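Local atomic coordinates of SnoaL-like domain-containing protein (Kribbella flavida, PDB entry 4LMI), a protein that is of unknown function but belongs to the SnoaL-like family of the NTF2 clan and may be a ketosteroid isomerase. Residues Thr7-Asp19 against Val96-Val108. Numbering follows the deposited sequence. Where two conformers were deposited one is given.
Sequences TEQTRALARKYFD and VFLEVVDGLVSRV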
ATOM      1  N   THR B   7      16.834  -4.657   7.957  1.00 24.97           N
ATOM      2  CA  THR B   7      15.583  -5.245   7.460  1.00 23.55           C
ATOM      3  C   THR B   7      14.861  -6.049   8.540  1.00 24.15           C
ATOM      4  O   THR B   7      13.662  -5.852   8.764  1.00 23.40           O
ATOM      5  CB  THR B   7      15.826  -6.111   6.206  1.00 23.16           C
ATOM      6  OG1 THR B   7      16.391  -5.288   5.177  1.00 23.99           O
ATOM      7  CG2 THR B   7      14.509  -6.746   5.692  1.00 23.15           C
ATOM      8  N   GLU B   8      15.582  -6.926   9.234  1.00 24.10           N
ATOM      9  CA  GLU B   8      14.924  -7.741  10.254  1.00 25.76           C
ATOM     10  C   GLU B   8      14.501  -6.923  11.481  1.00 25.36           C
ATOM     11  O   GLU B   8      13.458  -7.194  12.087  1.00 26.51           O
ATOM     12  CB  GLU B   8      15.741  -8.994  10.604  1.00 28.65           C
ATOM     13  CG  GLU B   8      15.890  -9.972   9.431  1.00 31.16           C
ATOM     14  CD  GLU B   8      14.583 -10.246   8.685  1.00 33.49           C
ATOM     15  OE1 GLU B   8      13.579 -10.611   9.332  1.00 32.39           O
ATOM     16  OE2 GLU B   8      14.560 -10.102   7.437  1.00 35.05           O
ATOM     17  N   GLN B   9      15.286  -5.894  11.810  1.00 23.86           N
ATOM     18  CA  GLN B   9      14.918  -4.951  12.869  1.00 24.73           C
ATOM     19  C   GLN B   9      13.608  -4.237  12.528  1.00 23.65           C
ATOM     20  O   GLN B   9      12.696  -4.151  13.357  1.00 25.69           O
ATOM     21  CB  GLN B   9      16.045  -3.942  13.101  1.00 30.82           C
ATOM     22  CG  GLN B   9      15.753  -2.913  14.183  1.00 38.91           C
ATOM     23  CD  GLN B   9      17.004  -2.248  14.725  1.00 51.22           C
ATOM     24  OE1 GLN B   9      18.111  -2.474  14.229  1.00 60.51           O
ATOM     25  NE2 GLN B   9      16.834  -1.428  15.756  1.00 49.51           N
ATOM     26  N   THR B  10      13.516  -3.748  11.297  1.00 19.59           N
ATOM     27  CA  THR B  10      12.301  -3.103  10.800  1.00 19.45           C
ATOM     28  C   THR B  10      11.107  -4.054  10.821  1.00 21.90           C
ATOM     29  O   THR B  10      10.003  -3.663  11.234  1.00 22.93           O
ATOM     30  CB  THR B  10      12.541  -2.566   9.380  1.00 20.53           C
ATOM     31  OG1 THR B  10      13.512  -1.518   9.458  1.00 22.28           O
ATOM     32  CG2 THR B  10      11.254  -2.019   8.751  1.00 19.72           C
ATOM     33  N   ARG B  11      11.321  -5.296  10.386  1.00 20.32           N
ATOM     34  CA  ARG B  11      10.247  -6.293  10.407  1.00 21.25           C
ATOM     35  C   ARG B  11       9.664  -6.465  11.815  1.00 22.71           C
ATOM     36  O   ARG B  11       8.446  -6.409  11.999  1.00 24.13           O
ATOM     37  CB  ARG B  11      10.719  -7.645   9.861  1.00 23.05           C
ATOM     38  CG  ARG B  11       9.571  -8.597   9.532  1.00 23.02           C
ATOM     39  CD  ARG B  11      10.043  -9.992   9.130  1.00 25.23           C
ATOM     40  NE  ARG B  11      11.104  -9.947   8.122  1.00 24.25           N
ATOM     41  CZ  ARG B  11      10.906  -9.739   6.822  1.00 24.64           C
ATOM     42  NH1 ARG B  11       9.675  -9.573   6.350  1.00 24.68           N
ATOM     43  NH2 ARG B  11      11.944  -9.701   5.988  1.00 25.91           N
ATOM     44  N   ALA B  12      10.542  -6.664  12.799  1.00 23.36           N
ATOM     45  CA  ALA B  12      10.130  -6.839  14.191  1.00 24.16           C
ATOM     46  C   ALA B  12       9.413  -5.593  14.705  1.00 24.81           C
ATOM     47  O   ALA B  12       8.398  -5.698  15.408  1.00 24.43           O
ATOM     48  CB  ALA B  12      11.334  -7.172  15.071  1.00 27.20           C
ATOM     49  N   LEU B  13       9.921  -4.415  14.333  1.00 23.11           N
ATOM     50  CA  LEU B  13       9.335  -3.170  14.805  1.00 21.38           C
ATOM     51  C   LEU B  13       7.945  -2.920  14.202  1.00 21.31           C
ATOM     52  O   LEU B  13       7.030  -2.510  14.919  1.00 22.29           O
ATOM     53  CB  LEU B  13      10.278  -1.983  14.560  1.00 23.17           C
ATOM     54  CG  LEU B  13       9.834  -0.626  15.124  1.00 27.50           C
ATOM     55  CD1 LEU B  13       9.744  -0.649  16.644  1.00 31.18           C
ATOM     56  CD2 LEU B  13      10.777   0.477  14.672  1.00 28.77           C
ATOM     57  N   ALA B  14       7.792  -3.179  12.903  1.00 21.80           N
ATOM     58  CA  ALA B  14       6.487  -3.049  12.225  1.00 22.93           C
ATOM     59  C   ALA B  14       5.447  -3.976  12.845  1.00 23.80           C
ATOM     60  O   ALA B  14       4.288  -3.587  13.024  1.00 24.12           O
ATOM     61  CB  ALA B  14       6.617  -3.331  10.736  1.00 24.39           C
ATOM     62  N   ARG B  15       5.858  -5.203  13.163  1.00 22.70           N
ATOM     63  CA  ARG B  15       4.960  -6.152  13.821  1.00 24.14           C
ATOM     64  C   ARG B  15       4.495  -5.606  15.176  1.00 24.41           C
ATOM     65  O   ARG B  15       3.297  -5.637  15.484  1.00 24.31           O
ATOM     66  CB  ARG B  15       5.616  -7.541  13.957  1.00 25.99           C
ATOM     67  CG  ARG B  15       4.734  -8.594  14.620  1.00 30.32           C
ATOM     68  CD  ARG B  15       3.492  -8.919  13.792  1.00 37.47           C
ATOM     69  NE  ARG B  15       3.834  -9.592  12.538  1.00 41.93           N
ATOM     70  CZ  ARG B  15       2.954  -9.981  11.618  1.00 38.43           C
ATOM     71  NH1 ARG B  15       1.654  -9.766  11.797  1.00 37.29           N
ATOM     72  NH2 ARG B  15       3.381 -10.584  10.514  1.00 36.98           N
ATOM     73  N   LYS B  16       5.443  -5.100  15.967  0.50 24.63           N
ATOM     74  CA  LYS B  16       5.149  -4.530  17.285  0.50 24.65           C
ATOM     75  C   LYS B  16       4.249  -3.297  17.206  0.50 24.13           C
ATOM     76  O   LYS B  16       3.380  -3.100  18.061  0.50 24.08           O
ATOM     77  CB  LYS B  16       6.442  -4.191  18.030  0.50 26.78           C
ATOM     78  CG  LYS B  16       7.167  -5.402  18.585  0.50 31.64           C
ATOM     79  CD  LYS B  16       8.221  -5.005  19.607  0.50 35.72           C
ATOM     80  CE  LYS B  16       9.071  -6.197  20.020  0.50 39.40           C
ATOM     81  NZ  LYS B  16       9.901  -6.712  18.896  0.50 33.00           N
ATOM     82  N   TYR B  17       4.468  -2.472  16.186  1.00 22.54           N
ATOM     83  CA  TYR B  17       3.658  -1.267  15.964  1.00 22.83           C
ATOM     84  C   TYR B  17       2.184  -1.649  15.818  1.00 23.02           C
ATOM     85  O   TYR B  17       1.313  -1.086  16.494  1.00 24.24           O
ATOM     86  CB  TYR B  17       4.168  -0.506  14.734  1.00 21.15           C
ATOM     87  CG  TYR B  17       3.305   0.653  14.285  1.00 21.35           C
ATOM     88  CD1 TYR B  17       2.211   0.442  13.443  1.00 21.18           C
ATOM     89  CD2 TYR B  17       3.601   1.964  14.668  1.00 23.87           C
ATOM     90  CE1 TYR B  17       1.420   1.497  13.019  1.00 22.39           C
ATOM     91  CE2 TYR B  17       2.815   3.030  14.244  1.00 22.51           C
ATOM     92  CZ  TYR B  17       1.728   2.785  13.418  1.00 22.35           C
ATOM     93  OH  TYR B  17       0.943   3.822  12.985  1.00 23.02           O
ATOM     94  N   PHE B  18       1.911  -2.633  14.968  1.00 22.67           N
ATOM     95  CA  PHE B  18       0.532  -3.072  14.769  1.00 24.25           C
ATOM     96  C   PHE B  18      -0.055  -3.858  15.940  1.00 26.17           C
ATOM     97  O   PHE B  18      -1.241  -3.701  16.245  1.00 28.06           O
ATOM     98  CB  PHE B  18       0.356  -3.763  13.414  1.00 22.71           C
ATOM     99  CG  PHE B  18       0.386  -2.795  12.271  1.00 23.67           C
ATOM    100  CD1 PHE B  18      -0.761  -2.086  11.911  1.00 25.06           C
ATOM    101  CD2 PHE B  18       1.572  -2.530  11.600  1.00 23.80           C
ATOM    102  CE1 PHE B  18      -0.727  -1.163  10.881  1.00 23.94           C
ATOM    103  CE2 PHE B  18       1.608  -1.600  10.570  1.00 23.54           C
ATOM    104  CZ  PHE B  18       0.460  -0.918  10.213  1.00 23.14           C
ATOM    105  N   ASP B  19       0.768  -4.677  16.596  0.50 25.53           N
ATOM    106  CA  ASP B  19       0.322  -5.434  17.771  0.50 25.46           C
ATOM    107  C   ASP B  19      -0.051  -4.519  18.944  0.50 24.73           C
ATOM    108  O   ASP B  19      -1.100  -4.701  19.568  0.50 25.03           O
ATOM    109  CB  ASP B  19       1.366  -6.478  18.190  0.50 24.86           C
ATOM    110  CG  ASP B  19       1.439  -7.658  17.226  0.50 28.08           C
ATOM    111  OD1 ASP B  19       0.546  -7.797  16.365  0.50 28.66           O
ATOM    112  OD2 ASP B  19       2.391  -8.458  17.333  0.50 29.10           O
ATOM    113  N   VAL B  96      -0.192   0.689   4.948  1.00 22.95           N
ATOM    114  CA  VAL B  96       0.584   1.620   5.758  1.00 21.58           C
ATOM    115  C   VAL B  96       2.067   1.491   5.430  1.00 21.69           C
ATOM    116  O   VAL B  96       2.615   0.386   5.449  1.00 21.93           O
ATOM    117  CB  VAL B  96       0.374   1.346   7.265  1.00 21.05           C
ATOM    118  CG1 VAL B  96       1.209   2.300   8.111  1.00 20.53           C
ATOM    119  CG2 VAL B  96      -1.099   1.465   7.639  1.00 22.42           C
ATOM    120  N   PHE B  97       2.712   2.618   5.137  1.00 20.27           N
ATOM    121  CA  PHE B  97       4.159   2.640   4.948  1.00 21.42           C
ATOM    122  C   PHE B  97       4.821   3.201   6.186  1.00 21.79           C
ATOM    123  O   PHE B  97       4.440   4.269   6.671  1.00 21.93           O
ATOM    124  CB  PHE B  97       4.554   3.456   3.718  1.00 20.64           C
ATOM    125  CG  PHE B  97       4.108   2.838   2.420  1.00 22.64           C
ATOM    126  CD1 PHE B  97       4.877   1.854   1.800  1.00 21.36           C
ATOM    127  CD2 PHE B  97       2.915   3.232   1.822  1.00 23.70           C
ATOM    128  CE1 PHE B  97       4.464   1.282   0.606  1.00 23.01           C
ATOM    129  CE2 PHE B  97       2.496   2.663   0.624  1.00 26.62           C
ATOM    130  CZ  PHE B  97       3.270   1.686   0.016  1.00 25.34           C
ATOM    131  N   LEU B  98       5.807   2.466   6.694  1.00 21.93           N
ATOM    132  CA  LEU B  98       6.571   2.900   7.850  1.00 21.47           C
ATOM    133  C   LEU B  98       8.019   3.160   7.472  1.00 20.41           C
ATOM    134  O   LEU B  98       8.571   2.494   6.594  1.00 21.41           O
ATOM    135  CB  LEU B  98       6.533   1.838   8.955  1.00 19.35           C
ATOM    136  CG  LEU B  98       5.177   1.336   9.466  1.00 19.90           C
ATOM    137  CD1 LEU B  98       5.402   0.216  10.474  1.00 25.45           C
ATOM    138  CD2 LEU B  98       4.373   2.460  10.092  1.00 20.42           C
ATOM    139  N   GLU B  99       8.626   4.145   8.127  0.50 19.95           N
ATOM    140  CA  GLU B  99      10.064   4.357   8.021  0.50 20.61           C
ATOM    141  C   GLU B  99      10.627   4.347   9.432  0.50 21.15           C
ATOM    142  O   GLU B  99      10.047   4.947  10.344  0.50 21.49           O
ATOM    143  CB  GLU B  99      10.387   5.675   7.308  0.50 22.03           C
ATOM    144  CG  GLU B  99       9.754   5.816   5.928  0.50 22.36           C
ATOM    145  CD  GLU B  99      10.273   4.801   4.924  0.50 23.67           C
ATOM    146  OE1 GLU B  99      11.343   4.204   5.161  0.50 21.86           O
ATOM    147  OE2 GLU B  99       9.613   4.605   3.886  0.50 26.42           O
ATOM    148  N   VAL B 100      11.744   3.647   9.600  1.00 22.06           N
ATOM    149  CA  VAL B 100      12.378   3.451  10.902  1.00 22.75           C
ATOM    150  C   VAL B 100      13.721   4.177  10.933  1.00 24.06           C
ATOM    151  O   VAL B 100      14.513   4.064   9.997  1.00 26.03           O
ATOM    152  CB  VAL B 100      12.619   1.947  11.164  1.00 25.52           C
ATOM    153  CG1 VAL B 100      13.319   1.716  12.504  1.00 23.54           C
ATOM    154  CG2 VAL B 100      11.308   1.176  11.081  1.00 25.60           C
ATOM    155  N   VAL B 101      13.961   4.928  12.004  1.00 24.82           N
ATOM    156  CA  VAL B 101      15.245   5.590  12.241  1.00 28.14           C
ATOM    157  C   VAL B 101      15.669   5.282  13.672  1.00 29.76           C
ATOM    158  O   VAL B 101      14.884   5.477  14.599  1.00 26.17           O
ATOM    159  CB  VAL B 101      15.154   7.123  12.051  1.00 28.59           C
ATOM    160  CG1 VAL B 101      16.487   7.788  12.377  1.00 31.34           C
ATOM    161  CG2 VAL B 101      14.726   7.481  10.635  1.00 28.04           C
ATOM    162  N   ASP B 102      16.900   4.786  13.845  1.00 34.08           N
ATOM    163  CA  ASP B 102      17.455   4.461  15.170  1.00 33.69           C
ATOM    164  C   ASP B 102      16.531   3.556  16.002  1.00 31.11           C
ATOM    165  O   ASP B 102      16.360   3.769  17.205  1.00 32.80           O
ATOM    166  CB  ASP B 102      17.788   5.741  15.961  1.00 38.16           C
ATOM    167  CG  ASP B 102      18.809   6.633  15.258  1.00 48.72           C
ATOM    168  OD1 ASP B 102      19.683   6.115  14.526  1.00 54.35           O
ATOM    169  OD2 ASP B 102      18.742   7.867  15.453  1.00 54.84           O
ATOM    170  N   GLY B 103      15.928   2.563  15.353  1.00 31.66           N
ATOM    171  CA  GLY B 103      15.067   1.589  16.029  1.00 30.07           C
ATOM    172  C   GLY B 103      13.705   2.100  16.475  1.00 27.44           C
ATOM    173  O   GLY B 103      13.024   1.454  17.279  1.00 28.18           O
ATOM    174  N   LEU B 104      13.313   3.263  15.960  1.00 25.08           N
ATOM    175  CA  LEU B 104      12.018   3.867  16.264  1.00 21.17           C
ATOM    176  C   LEU B 104      11.286   4.218  14.978  1.00 20.82           C
ATOM    177  O   LEU B 104      11.914   4.514  13.958  1.00 23.76           O
ATOM    178  CB  LEU B 104      12.189   5.137  17.116  1.00 20.30           C
ATOM    179  CG  LEU B 104      12.852   4.998  18.493  1.00 23.46           C
ATOM    180  CD1 LEU B 104      13.138   6.364  19.102  1.00 27.13           C
ATOM    181  CD2 LEU B 104      12.000   4.151  19.431  1.00 26.14           C
ATOM    182  N   VAL B 105       9.955   4.194  15.042  1.00 20.52           N
ATOM    183  CA  VAL B 105       9.111   4.566  13.908  1.00 20.01           C
ATOM    184  C   VAL B 105       9.186   6.085  13.720  1.00 20.60           C
ATOM    185  O   VAL B 105       8.756   6.855  14.588  1.00 21.98           O
ATOM    186  CB  VAL B 105       7.657   4.085  14.121  1.00 19.98           C
ATOM    187  CG1 VAL B 105       6.718   4.637  13.053  1.00 19.33           C
ATOM    188  CG2 VAL B 105       7.602   2.564  14.140  1.00 23.82           C
ATOM    189  N   SER B 106       9.729   6.489  12.576  0.50 20.26           N
ATOM    190  CA  SER B 106       9.977   7.889  12.262  0.50 19.91           C
ATOM    191  C   SER B 106       8.890   8.498  11.366  0.50 20.48           C
ATOM    192  O   SER B 106       8.568   9.679  11.485  0.50 21.54           O
ATOM    193  CB  SER B 106      11.348   8.017  11.599  0.50 19.08           C
ATOM    194  OG  SER B 106      11.604   9.337  11.177  0.50 16.58           O
ATOM    195  N   ARG B 107       8.337   7.690  10.464  1.00 21.38           N
ATOM    196  CA  ARG B 107       7.283   8.138   9.556  1.00 20.27           C
ATOM    197  C   ARG B 107       6.214   7.072   9.448  1.00 20.91           C
ATOM    198  O   ARG B 107       6.524   5.874   9.426  1.00 21.65           O
ATOM    199  CB  ARG B 107       7.843   8.455   8.166  1.00 23.21           C
ATOM    200  CG  ARG B 107       8.866   9.582   8.158  1.00 24.93           C
ATOM    201  CD  ARG B 107       9.368   9.912   6.767  1.00 27.89           C
ATOM    202  NE  ARG B 107      10.452  10.888   6.850  1.00 35.33           N
ATOM    203  CZ  ARG B 107      10.293  12.207   6.745  1.00 34.64           C
ATOM    204  NH1 ARG B 107       9.091  12.727   6.530  1.00 35.63           N
ATOM    205  NH2 ARG B 107      11.345  13.006   6.846  1.00 39.13           N
ATOM    206  N   VAL B 108       4.961   7.513   9.398  1.00 19.39           N
ATOM    207  CA  VAL B 108       3.821   6.627   9.163  1.00 20.88           C
ATOM    208  C   VAL B 108       3.005   7.285   8.064  1.00 20.64           C
ATOM    209  O   VAL B 108       2.628   8.442   8.195  1.00 22.26           O
ATOM    210  CB  VAL B 108       2.939   6.467  10.432  1.00 20.58           C
ATOM    211  CG1 VAL B 108       1.701   5.616  10.154  1.00 20.51           C
ATOM    212  CG2 VAL B 108       3.732   5.874  11.590  1.00 22.72           C
TER
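The long N-terminal helix laid across a curved, mixed beta-sheet is characteristic of the NTF2-like alpha+beta fold, and here Leu13, Tyr17 and Phe18 of that helix press on the hairpin 96-108. Leu13 has CG anti to the backbone N (chi1 -175°), which sends the side chain toward the hairpin, where CD2 meets both strands: it lies 3.6 Å from Val100 CG1 on one and 3.8 Å from Val105 CG2 on the other. One turn earlier, Thr10 meets Val100 CG2 with both branches, OG1 and CG2, while its OG1 also hydrogen-bonds to the carbonyl oxygens of Gly76 and Asp6, so this hydroxyl is satisfied within an apolar surrounding. Ala14 offers only a methyl, its CB 3.8 Å from Leu98 CD1, a small residue consistent with close packing here. The other methyl of Leu98, CD2, stands 4.2 Å above the centre of the Tyr17 ring, a CH-pi contact just 10° off the ring normal. Tyr17 reaches on to Val108, with OH 3.4 Å from Val108 CG1, and this buried hydroxyl finds its polar partner in Tyr54. Phe18 instead meets Val96 with its ring edge, CZ 3.7 Å from Val96 CB. At the turn end, Gly103, whose positive phi suits glycine in a type I' turn, brings its CA within 3.5 Å of Gln9 NE2. No hydrogen bond joins the helix to the hairpin; branched aliphatic chains and aromatic rings hold them together by dispersion and burial of apolar surface, while the two buried hydroxyls bond to residues beyond both segments.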